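Local coordinates for protein alkaline phosphatase (Antarctic bacterium, PDB 2W5V) that probably hydrolyses phosphate monoesters as an alkaline phosphatase, with zinc and magnesium ions bound in its active site, at residues Phe66-Leu71 against Gly350-Ile355; Asp157-Asp162 against Ala185-Asn190; Ile297-His302 against Ile342-Tyr347. The protein carries 1 engineered substitution. All coordinates share one frame; numbering follows the deposited sequence.

In the fold
Contacts 1 and 3 lie side by side in the large mixed sheet, with centres about 9 Å apart. Strand 342-347 of contact 3 runs between strand 294-299 and strand 68-73, which belongs to contact 1. Contact 1 joins chain regions far apart in sequence, and both other contacts fall between its two segments. Contact 2 is complete before contact 3 begins. It lies across the molecule, about 36 Å (centre to centre) from contact 1 and 30 Å from contact 3. Contacts 1 and 3 both touch the second subunit, so they connect the zinc site with the subunit interface. Contact 2 stays within its own subunit and packs helix residues in a distant part of the fold.

Contact 1 (Phe66-Leu71 against Gly350-Ile355); sequences FKNIGL and GSEEFI
G70 and I355 meet backbone to backbone, with their CA atoms 4.0 Å apart. This is the tight part of the contact. Strand 68-73 passes the end of the loop that leads into strand 356-359. Two CA-H...O contacts join the two segments. G70 CA lies 3.4 Å from F354 O, and I355 CA lies 3.5 Å from I69 O. Having no side chain, G70 lets the F354 carbonyl come this close. F354 O also has a hydrogen bond with Y358 OH. The F354 ring turns away from the strand and packs on L295, I297, I363 and I367. At the end of the segment, L71 makes backbone hydrogen bonds with G356 and Y358, where the parallel strand pairing begins.

The other end is more polar. N68 reaches across to the short 3-10 turn 351-353. Its CG stands beside its own backbone N (chi1 -63°), which carries the amide toward S351. N68 ND2 gives S351 OG a weak hydrogen bond of 2.7 Å, bent to 128° at the hydrogen. The S351 hydroxyl also has a hydrogen bond with G348 O. N68 CB rests on I355 CG2 at 3.9 Å, so one side chain serves both a polar and an apolar neighbour. The loose side is exposed E352. Its bent chain brings OE2 only to 3.8 Å from N68 ND2, with the carboxylate turned 62° from the amide. I355 of the second subunit packs on K67 and N68, and its G356 on I69, so the strand lies at the dimer interface.

No salt bridge joins the segments. Close backbone packing at G70 and the N68 side chain make the contact, with one weak, bent hydrogen bond. Such a join is consistent with fit mattering more than charge.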
loop_
_atom_site.group_PDB
_atom_site.type_symbol
_atom_site.label_atom_id
_atom_site.label_comp_id
_atom_site.label_asym_id
_atom_site.label_seq_id
_atom_site.Cartn_x
_atom_site.Cartn_y
_atom_site.Cartn_z
ATOM N N PHE B 66 -10.045 -8.846 3.937
ATOM C CA PHE B 66 -8.738 -9.483 3.768
ATOM C C PHE B 66 -7.818 -9.299 4.967
ATOM O O PHE B 66 -7.762 -8.225 5.558
ATOM C CB PHE B 66 -8.019 -8.959 2.517
ATOM C CG PHE B 66 -8.629 -9.413 1.223
ATOM C CD1 PHE B 66 -9.460 -8.568 0.496
ATOM C CD2 PHE B 66 -8.360 -10.678 0.719
ATOM C CE1 PHE B 66 -10.014 -8.986 -0.698
ATOM C CE2 PHE B 66 -8.912 -11.098 -0.482
ATOM C CZ PHE B 66 -9.736 -10.254 -1.185
ATOM N N LYS B 67 -7.085 -10.351 5.308
ATOM C CA LYS B 67 -6.081 -10.282 6.359
ATOM C C LYS B 67 -4.685 -10.376 5.743
ATOM O O LYS B 67 -3.788 -9.583 6.053
ATOM C CB LYS B 67 -6.287 -11.421 7.362
ATOM C CG LYS B 67 -7.621 -11.371 8.078
ATOM C CD LYS B 67 -7.799 -10.019 8.755
ATOM C CE LYS B 67 -9.144 -9.886 9.438
ATOM N NZ LYS B 67 -9.291 -8.532 10.063
ATOM N N ASN B 68 -4.505 -11.360 4.869
ATOM C CA ASN B 68 -3.217 -11.589 4.226
ATOM C C ASN B 68 -2.979 -10.594 3.098
ATOM O O ASN B 68 -3.725 -10.574 2.121
ATOM C CB ASN B 68 -3.149 -13.018 3.695
ATOM C CG ASN B 68 -3.244 -14.045 4.805
ATOM O OD1 ASN B 68 -2.640 -13.876 5.867
ATOM N ND2 ASN B 68 -4.004 -15.111 4.572
ATOM N N ILE B 69 -1.938 -9.776 3.251
ATOM C CA ILE B 69 -1.637 -8.692 2.322
ATOM C C ILE B 69 -0.161 -8.708 1.957
ATOM O O ILE B 69 0.692 -8.937 2.823
ATOM C CB ILE B 69 -1.989 -7.327 2.970
ATOM C CG1 ILE B 69 -3.498 -7.226 3.176
ATOM C CG2 ILE B 69 -1.458 -6.171 2.125
ATOM C CD1 ILE B 69 -3.940 -6.108 4.130
ATOM N N GLY B 70 0.144 -8.505 0.675
ATOM C CA GLY B 70 1.525 -8.419 0.215
ATOM C C GLY B 70 1.707 -7.205 -0.683
ATOM O O GLY B 70 0.776 -6.426 -0.844
ATOM N N LEU B 71 2.892 -7.044 -1.270
ATOM C CA LEU B 71 3.174 -5.906 -2.138
ATOM C C LEU B 71 3.976 -6.417 -3.314
ATOM O O LEU B 71 4.906 -7.191 -3.126
ATOM C CB LEU B 71 3.997 -4.824 -1.412
ATOM C CG LEU B 71 3.383 -4.157 -0.173
ATOM C CD1 LEU B 71 4.370 -3.218 0.531
ATOM C CD2 LEU B 71 2.127 -3.397 -0.554
ATOM N N GLY B 350 -4.089 -21.386 1.161
ATOM C CA GLY B 350 -2.866 -20.969 0.498
ATOM C C GLY B 350 -2.631 -19.465 0.483
ATOM O O GLY B 350 -1.597 -18.995 -0.004
ATOM N N SER B 351 -3.576 -18.701 1.013
ATOM C CA SER B 351 -3.493 -17.242 0.905
ATOM C C SER B 351 -2.252 -16.666 1.607
ATOM O O SER B 351 -1.768 -15.594 1.241
ATOM C CB SER B 351 -4.779 -16.572 1.419
ATOM O OG SER B 351 -5.030 -16.902 2.777
ATOM N N GLU B 352 -1.726 -17.386 2.594
ATOM C CA GLU B 352 -0.560 -16.910 3.341
ATOM C C GLU B 352 0.688 -16.828 2.448
ATOM O O GLU B 352 1.630 -16.108 2.748
ATOM C CB GLU B 352 -0.268 -17.814 4.545
ATOM C CG GLU B 352 -1.348 -17.832 5.629
ATOM C CD GLU B 352 -2.591 -18.649 5.258
ATOM O OE1 GLU B 352 -2.600 -19.346 4.211
ATOM O OE2 GLU B 352 -3.571 -18.591 6.033
ATOM N N GLU B 353 0.694 -17.587 1.357
ATOM C CA GLU B 353 1.828 -17.574 0.441
ATOM C C GLU B 353 2.044 -16.198 -0.190
ATOM O O GLU B 353 3.143 -15.886 -0.659
ATOM C CB GLU B 353 1.630 -18.625 -0.657
ATOM C CG GLU B 353 2.808 -18.747 -1.610
ATOM C CD GLU B 353 4.085 -19.184 -0.907
ATOM O OE1 GLU B 353 3.998 -20.015 0.023
ATOM O OE2 GLU B 353 5.176 -18.702 -1.290
ATOM N N PHE B 354 1.007 -15.365 -0.181
ATOM C CA PHE B 354 1.060 -14.105 -0.923
ATOM C C PHE B 354 1.457 -12.871 -0.102
ATOM O O PHE B 354 1.350 -11.748 -0.599
ATOM C CB PHE B 354 -0.270 -13.867 -1.648
ATOM C CG PHE B 354 -0.566 -14.907 -2.684
ATOM C CD1 PHE B 354 -1.084 -16.141 -2.316
ATOM C CD2 PHE B 354 -0.266 -14.679 -4.020
ATOM C CE1 PHE B 354 -1.333 -17.120 -3.267
ATOM C CE2 PHE B 354 -0.506 -15.657 -4.977
ATOM C CZ PHE B 354 -1.032 -16.879 -4.597
ATOM N N ILE B 355 1.932 -13.066 1.127
ATOM C CA ILE B 355 2.346 -11.928 1.961
ATOM C C ILE B 355 3.787 -11.513 1.658
ATOM O O ILE B 355 4.433 -12.088 0.789
ATOM C CB ILE B 355 2.170 -12.217 3.463
ATOM C CG1 ILE B 355 3.135 -13.309 3.935
ATOM C CG2 ILE B 355 0.714 -12.598 3.770
ATOM C CD1 ILE B 355 2.969 -13.658 5.412
#

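Contact 2 (Asp157-Asp162 against Ala185-Asn190); sequences DMTESD and AILKGN
T159 and M158 pack against L187 in the alpha/beta fold, where the chain following helix 151-158 meets helix 183-188. M158 starts a type I beta turn that runs to S161 and leads the chain out of helix 151-158. The partner is helix 183-188 and the residues after it.

The apolar contacts are few. L187 CD2 touches both M158 CG, at 3.7 Å, and T159 CG2, at 3.8 Å. F166 of strand 165-169 also packs on M158 and L187. I186 CG2 meets T159 at CB and OG1, while that hydroxyl is hydrogen-bonded to M156 O.

No hydrogen bond crosses between the segments. The polar bonds stay within each segment. M158 O accepts from both the backbone N and the OG of S161. D157, next to this turn, is a magnesium ligand seen in a crystal structure of this protein, though that ion is not bound to this chain.

The one close polar approach across the contact involves the N190 amide. N190 ND2 bonds back to I186 O at 2.8 Å, which fixes the amide. T159 O then sits over the amide face, 3.3 Å from N190 CG.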
loop_
_atom_site.group_PDB
_atom_site.type_symbol
_atom_site.label_atom_id
_atom_site.label_comp_id
_atom_site.label_asym_id
_atom_site.label_seq_id
_atom_site.Cartn_x
_atom_site.Cartn_y
_atom_site.Cartn_z
ATOM N N ASP B 157 -6.594 -15.933 -31.769
ATOM C CA ASP B 157 -5.970 -16.785 -30.751
ATOM C C ASP B 157 -7.003 -17.367 -29.780
ATOM O O ASP B 157 -6.841 -18.486 -29.282
ATOM C CB ASP B 157 -4.912 -16.011 -29.955
ATOM C CG ASP B 157 -3.642 -15.746 -30.754
ATOM O OD1 ASP B 157 -3.431 -16.393 -31.808
ATOM O OD2 ASP B 157 -2.842 -14.889 -30.316
ATOM N N MET B 158 -8.052 -16.601 -29.501
ATOM C CA MET B 158 -9.118 -17.078 -28.623
ATOM C C MET B 158 -9.668 -18.409 -29.127
ATOM O O MET B 158 -9.930 -19.325 -28.347
ATOM C CB MET B 158 -10.246 -16.041 -28.520
ATOM C CG MET B 158 -11.485 -16.520 -27.751
ATOM S SD MET B 158 -11.173 -16.676 -25.982
ATOM C CE MET B 158 -11.309 -14.962 -25.472
ATOM N N THR B 159 -9.825 -18.517 -30.440
ATOM C CA THR B 159 -10.401 -19.714 -31.038
ATOM C C THR B 159 -9.493 -20.933 -30.889
ATOM O O THR B 159 -9.932 -22.064 -31.098
ATOM C CB THR B 159 -10.738 -19.499 -32.538
ATOM O OG1 THR B 159 -9.546 -19.625 -33.328
ATOM C CG2 THR B 159 -11.365 -18.121 -32.748
ATOM N N GLU B 160 -8.232 -20.704 -30.535
ATOM C CA GLU B 160 -7.266 -21.793 -30.390
ATOM C C GLU B 160 -6.901 -22.009 -28.920
ATOM O O GLU B 160 -6.055 -22.840 -28.590
ATOM C CB GLU B 160 -5.994 -21.488 -31.182
ATOM C CG GLU B 160 -6.216 -21.095 -32.640
ATOM C CD GLU B 160 -5.095 -20.216 -33.185
ATOM O OE1 GLU B 160 -4.126 -19.953 -32.438
ATOM O OE2 GLU B 160 -5.182 -19.782 -34.356
ATOM N N SER B 161 -7.537 -21.246 -28.042
ATOM C CA SER B 161 -7.191 -21.284 -26.628
ATOM C C SER B 161 -7.933 -22.397 -25.898
ATOM O O SER B 161 -8.790 -23.064 -26.469
ATOM C CB SER B 161 -7.493 -19.936 -25.966
ATOM O OG SER B 161 -8.889 -19.752 -25.801
ATOM N N ASP B 162 -7.607 -22.573 -24.621
ATOM C CA ASP B 162 -8.204 -23.621 -23.803
ATOM C C ASP B 162 -9.383 -23.101 -22.972
ATOM O O ASP B 162 -10.035 -23.866 -22.262
ATOM C CB ASP B 162 -7.140 -24.228 -22.881
ATOM C CG ASP B 162 -6.045 -24.952 -23.649
ATOM O OD1 ASP B 162 -6.380 -25.889 -24.414
ATOM O OD2 ASP B 162 -4.853 -24.591 -23.480
ATOM N N ALA B 185 -17.685 -17.279 -36.262
ATOM C CA ALA B 185 -18.026 -18.590 -36.806
ATOM C C ALA B 185 -16.964 -19.623 -36.442
ATOM O O ALA B 185 -17.276 -20.780 -36.166
ATOM C CB ALA B 185 -18.199 -18.513 -38.324
ATOM N N ILE B 186 -15.708 -19.194 -36.438
ATOM C CA ILE B 186 -14.608 -20.062 -36.041
ATOM C C ILE B 186 -14.699 -20.404 -34.550
ATOM O O ILE B 186 -14.452 -21.542 -34.152
ATOM C CB ILE B 186 -13.238 -19.425 -36.369
ATOM C CG1 ILE B 186 -13.164 -19.069 -37.857
ATOM C CG2 ILE B 186 -12.105 -20.360 -35.981
ATOM C CD1 ILE B 186 -11.789 -18.643 -38.322
ATOM N N LEU B 187 -15.067 -19.424 -33.729
ATOM C CA LEU B 187 -15.290 -19.695 -32.311
ATOM C C LEU B 187 -16.325 -20.796 -32.122
ATOM O O LEU B 187 -16.091 -21.758 -31.391
ATOM C CB LEU B 187 -15.755 -18.438 -31.568
ATOM C CG LEU B 187 -14.689 -17.537 -30.947
ATOM C CD1 LEU B 187 -15.348 -16.338 -30.288
ATOM C CD2 LEU B 187 -13.852 -18.311 -29.945
ATOM N N LYS B 188 -17.476 -20.639 -32.771
ATOM C CA LYS B 188 -18.581 -21.577 -32.596
ATOM C C LYS B 188 -18.227 -22.964 -33.120
ATOM O O LYS B 188 -18.728 -23.973 -32.623
ATOM C CB LYS B 188 -19.837 -21.069 -33.295
ATOM C CG LYS B 188 -20.373 -19.748 -32.773
ATOM C CD LYS B 188 -21.534 -19.286 -33.645
ATOM C CE LYS B 188 -21.994 -17.889 -33.291
ATOM N NZ LYS B 188 -22.954 -17.368 -34.303
ATOM N N GLY B 189 -17.370 -23.011 -34.135
ATOM C CA GLY B 189 -16.926 -24.275 -34.694
ATOM C C GLY B 189 -15.884 -24.924 -33.804
ATOM O O GLY B 189 -15.443 -26.035 -34.073
ATOM N N ASN B 190 -15.478 -24.209 -32.754
ATOM C CA ASN B 190 -14.581 -24.750 -31.728
ATOM C C ASN B 190 -15.313 -25.020 -30.413
ATOM O O ASN B 190 -14.709 -24.981 -29.344
ATOM C CB ASN B 190 -13.401 -23.804 -31.467
ATOM C CG ASN B 190 -12.269 -23.989 -32.460
ATOM O OD1 ASN B 190 -11.419 -24.863 -32.292
ATOM N ND2 ASN B 190 -12.244 -23.154 -33.494
#

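Contact 3 (Ile297-His302 against Ile342-Tyr347); sequences IVTSDH and IPVFAY. With ZN (zinc ion), chain H.
The contact belongs to the central mixed sheet of the alkaline phosphatase fold and runs into its zinc site. Strand 297-299 pairs antiparallel with strand 342-347, at 167° between their directions. V298 and F345 form the hydrogen-bonded pair. V298 N binds F345 O at 2.8 Å, and F345 N returns the same bond to V298 O. The side chains of V298 and F345 share one face of the sheet, where F277 and I281 of helix 267-291 cover V298. I297 and A346 form the next pair, not hydrogen-bonded, with side chains on the other face.

The regular ladder then gives way to side-chain bonds. With chi1 at -166°, T299 OG1 is turned away from the backbone N and reaches P343 O at 3.1 Å, from above the carbonyl plane. A water donates to both P343 O and S300 OG and so links the two segments. S300 OG is also hydrogen-bonded to A45 O and S42 OG. I342 fills the apolar side: its CG2 lies 3.7 Å from S300 CB, and its CD1 packs against the backbone of H302. The S300 carbonyl is buried here with no polar partner.

Beyond this point the chain delivers two zinc ligands. D301 OD2 binds the zinc at 2.0 Å and H302 NE2 at 2.1 Å. D43 and the phosphorylated S84 complete the site. G44 N holds the other carboxylate oxygen, D301 OD1, which lies 3.1 Å above the plane of the H302 ring, toward its rim.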
loop_
_atom_site.group_PDB
_atom_site.type_symbol
_atom_site.label_atom_id
_atom_site.label_comp_id
_atom_site.label_asym_id
_atom_site.label_seq_id
_atom_site.Cartn_x
_atom_site.Cartn_y
_atom_site.Cartn_z
ATOM N N ILE B 297 -7.506 -14.054 -4.996
ATOM C CA ILE B 297 -6.389 -13.123 -5.031
ATOM C C ILE B 297 -6.832 -11.844 -5.722
ATOM O O ILE B 297 -7.427 -11.888 -6.798
ATOM C CB ILE B 297 -5.200 -13.693 -5.825
ATOM C CG1 ILE B 297 -4.737 -15.021 -5.217
ATOM C CG2 ILE B 297 -4.058 -12.680 -5.866
ATOM C CD1 ILE B 297 -4.023 -15.912 -6.220
ATOM N N VAL B 298 -6.547 -10.711 -5.093
ATOM C CA VAL B 298 -6.884 -9.405 -5.659
ATOM C C VAL B 298 -5.622 -8.561 -5.764
ATOM O O VAL B 298 -4.897 -8.385 -4.774
ATOM C CB VAL B 298 -7.886 -8.631 -4.776
ATOM C CG1 VAL B 298 -8.116 -7.239 -5.351
ATOM C CG2 VAL B 298 -9.218 -9.388 -4.650
ATOM N N THR B 299 -5.352 -8.030 -6.948
ATOM C CA THR B 299 -4.200 -7.147 -7.099
ATOM C C THR B 299 -4.409 -6.235 -8.296
ATOM O O THR B 299 -5.464 -6.278 -8.923
ATOM C CB THR B 299 -2.876 -7.939 -7.238
ATOM O OG1 THR B 299 -1.765 -7.054 -7.044
ATOM C CG2 THR B 299 -2.763 -8.589 -8.612
ATOM N N SER B 300 -3.406 -5.428 -8.617
ATOM C CA SER B 300 -3.451 -4.558 -9.794
ATOM C C SER B 300 -2.180 -4.771 -10.605
ATOM O O SER B 300 -1.204 -5.331 -10.107
ATOM C CB SER B 300 -3.527 -3.083 -9.381
ATOM O OG SER B 300 -4.485 -2.885 -8.348
ATOM N N ASP B 301 -2.173 -4.294 -11.842
ATOM C CA ASP B 301 -0.991 -4.443 -12.680
ATOM C C ASP B 301 -0.003 -3.294 -12.472
ATOM O O ASP B 301 1.192 -3.472 -12.659
ATOM C CB ASP B 301 -1.375 -4.631 -14.168
ATOM C CG ASP B 301 -2.237 -3.494 -14.718
ATOM O OD1 ASP B 301 -2.839 -2.750 -13.911
ATOM O OD2 ASP B 301 -2.308 -3.351 -15.968
ATOM N N HIS B 302 -0.519 -2.134 -12.055
ATOM C CA HIS B 302 0.262 -0.917 -11.821
ATOM C C HIS B 302 -0.716 0.172 -11.362
ATOM O O HIS B 302 -1.926 -0.065 -11.307
ATOM C CB HIS B 302 0.921 -0.461 -13.117
ATOM C CG HIS B 302 -0.069 -0.248 -14.219
ATOM N ND1 HIS B 302 -0.830 0.895 -14.319
ATOM C CD2 HIS B 302 -0.476 -1.066 -15.214
ATOM C CE1 HIS B 302 -1.646 0.786 -15.355
ATOM N NE2 HIS B 302 -1.447 -0.395 -15.916
ATOM N N ILE B 342 2.466 -2.271 -5.516
ATOM C CA ILE B 342 1.021 -2.481 -5.562
ATOM C C ILE B 342 0.595 -3.528 -4.530
ATOM O O ILE B 342 1.204 -4.582 -4.433
ATOM C CB ILE B 342 0.629 -2.976 -6.979
ATOM C CG1 ILE B 342 0.836 -1.856 -8.016
ATOM C CG2 ILE B 342 -0.782 -3.570 -6.999
ATOM C CD1 ILE B 342 -0.077 -0.646 -7.817
ATOM N N PRO B 343 -0.471 -3.246 -3.772
ATOM C CA PRO B 343 -0.987 -4.203 -2.784
ATOM C C PRO B 343 -1.549 -5.464 -3.425
ATOM O O PRO B 343 -2.178 -5.411 -4.488
ATOM C CB PRO B 343 -2.129 -3.438 -2.092
ATOM C CG PRO B 343 -1.977 -2.015 -2.496
ATOM C CD PRO B 343 -1.246 -1.994 -3.807
ATOM N N VAL B 344 -1.301 -6.594 -2.773
ATOM C CA VAL B 344 -1.900 -7.865 -3.130
ATOM C C VAL B 344 -2.711 -8.316 -1.930
ATOM O O VAL B 344 -2.225 -8.263 -0.794
ATOM C CB VAL B 344 -0.818 -8.929 -3.359
ATOM C CG1 VAL B 344 -1.452 -10.311 -3.586
ATOM C CG2 VAL B 344 0.096 -8.516 -4.511
ATOM N N PHE B 345 -3.942 -8.758 -2.178
ATOM C CA PHE B 345 -4.810 -9.275 -1.127
ATOM C C PHE B 345 -5.139 -10.730 -1.440
ATOM O O PHE B 345 -5.421 -11.071 -2.591
ATOM C CB PHE B 345 -6.114 -8.473 -1.050
ATOM C CG PHE B 345 -5.921 -6.989 -0.864
ATOM C CD1 PHE B 345 -5.902 -6.428 0.411
ATOM C CD2 PHE B 345 -5.784 -6.152 -1.958
ATOM C CE1 PHE B 345 -5.726 -5.060 0.591
ATOM C CE2 PHE B 345 -5.617 -4.778 -1.791
ATOM C CZ PHE B 345 -5.592 -4.229 -0.503
ATOM N N ALA B 346 -5.113 -11.592 -0.428
ATOM C CA ALA B 346 -5.457 -12.997 -0.652
ATOM C C ALA B 346 -6.290 -13.584 0.483
ATOM O O ALA B 346 -6.005 -13.365 1.654
ATOM C CB ALA B 346 -4.195 -13.833 -0.875
ATOM N N TYR B 347 -7.310 -14.347 0.114
ATOM C CA TYR B 347 -8.181 -14.999 1.077
ATOM C C TYR B 347 -8.356 -16.460 0.685
ATOM O O TYR B 347 -8.550 -16.762 -0.490
ATOM C CB TYR B 347 -9.563 -14.344 1.095
ATOM C CG TYR B 347 -10.511 -15.095 2.002
ATOM C CD1 TYR B 347 -10.610 -14.770 3.346
ATOM C CD2 TYR B 347 -11.264 -16.163 1.525
ATOM C CE1 TYR B 347 -11.454 -15.471 4.186
ATOM C CE2 TYR B 347 -12.109 -16.872 2.360
ATOM C CZ TYR B 347 -12.200 -16.522 3.689
ATOM O OH TYR B 347 -13.040 -17.219 4.530
HETATM ZN ZN ZN H . -2.902 -1.606 -16.786
HETATM O O HOH W 1 -4.292 -3.969 -5.735
#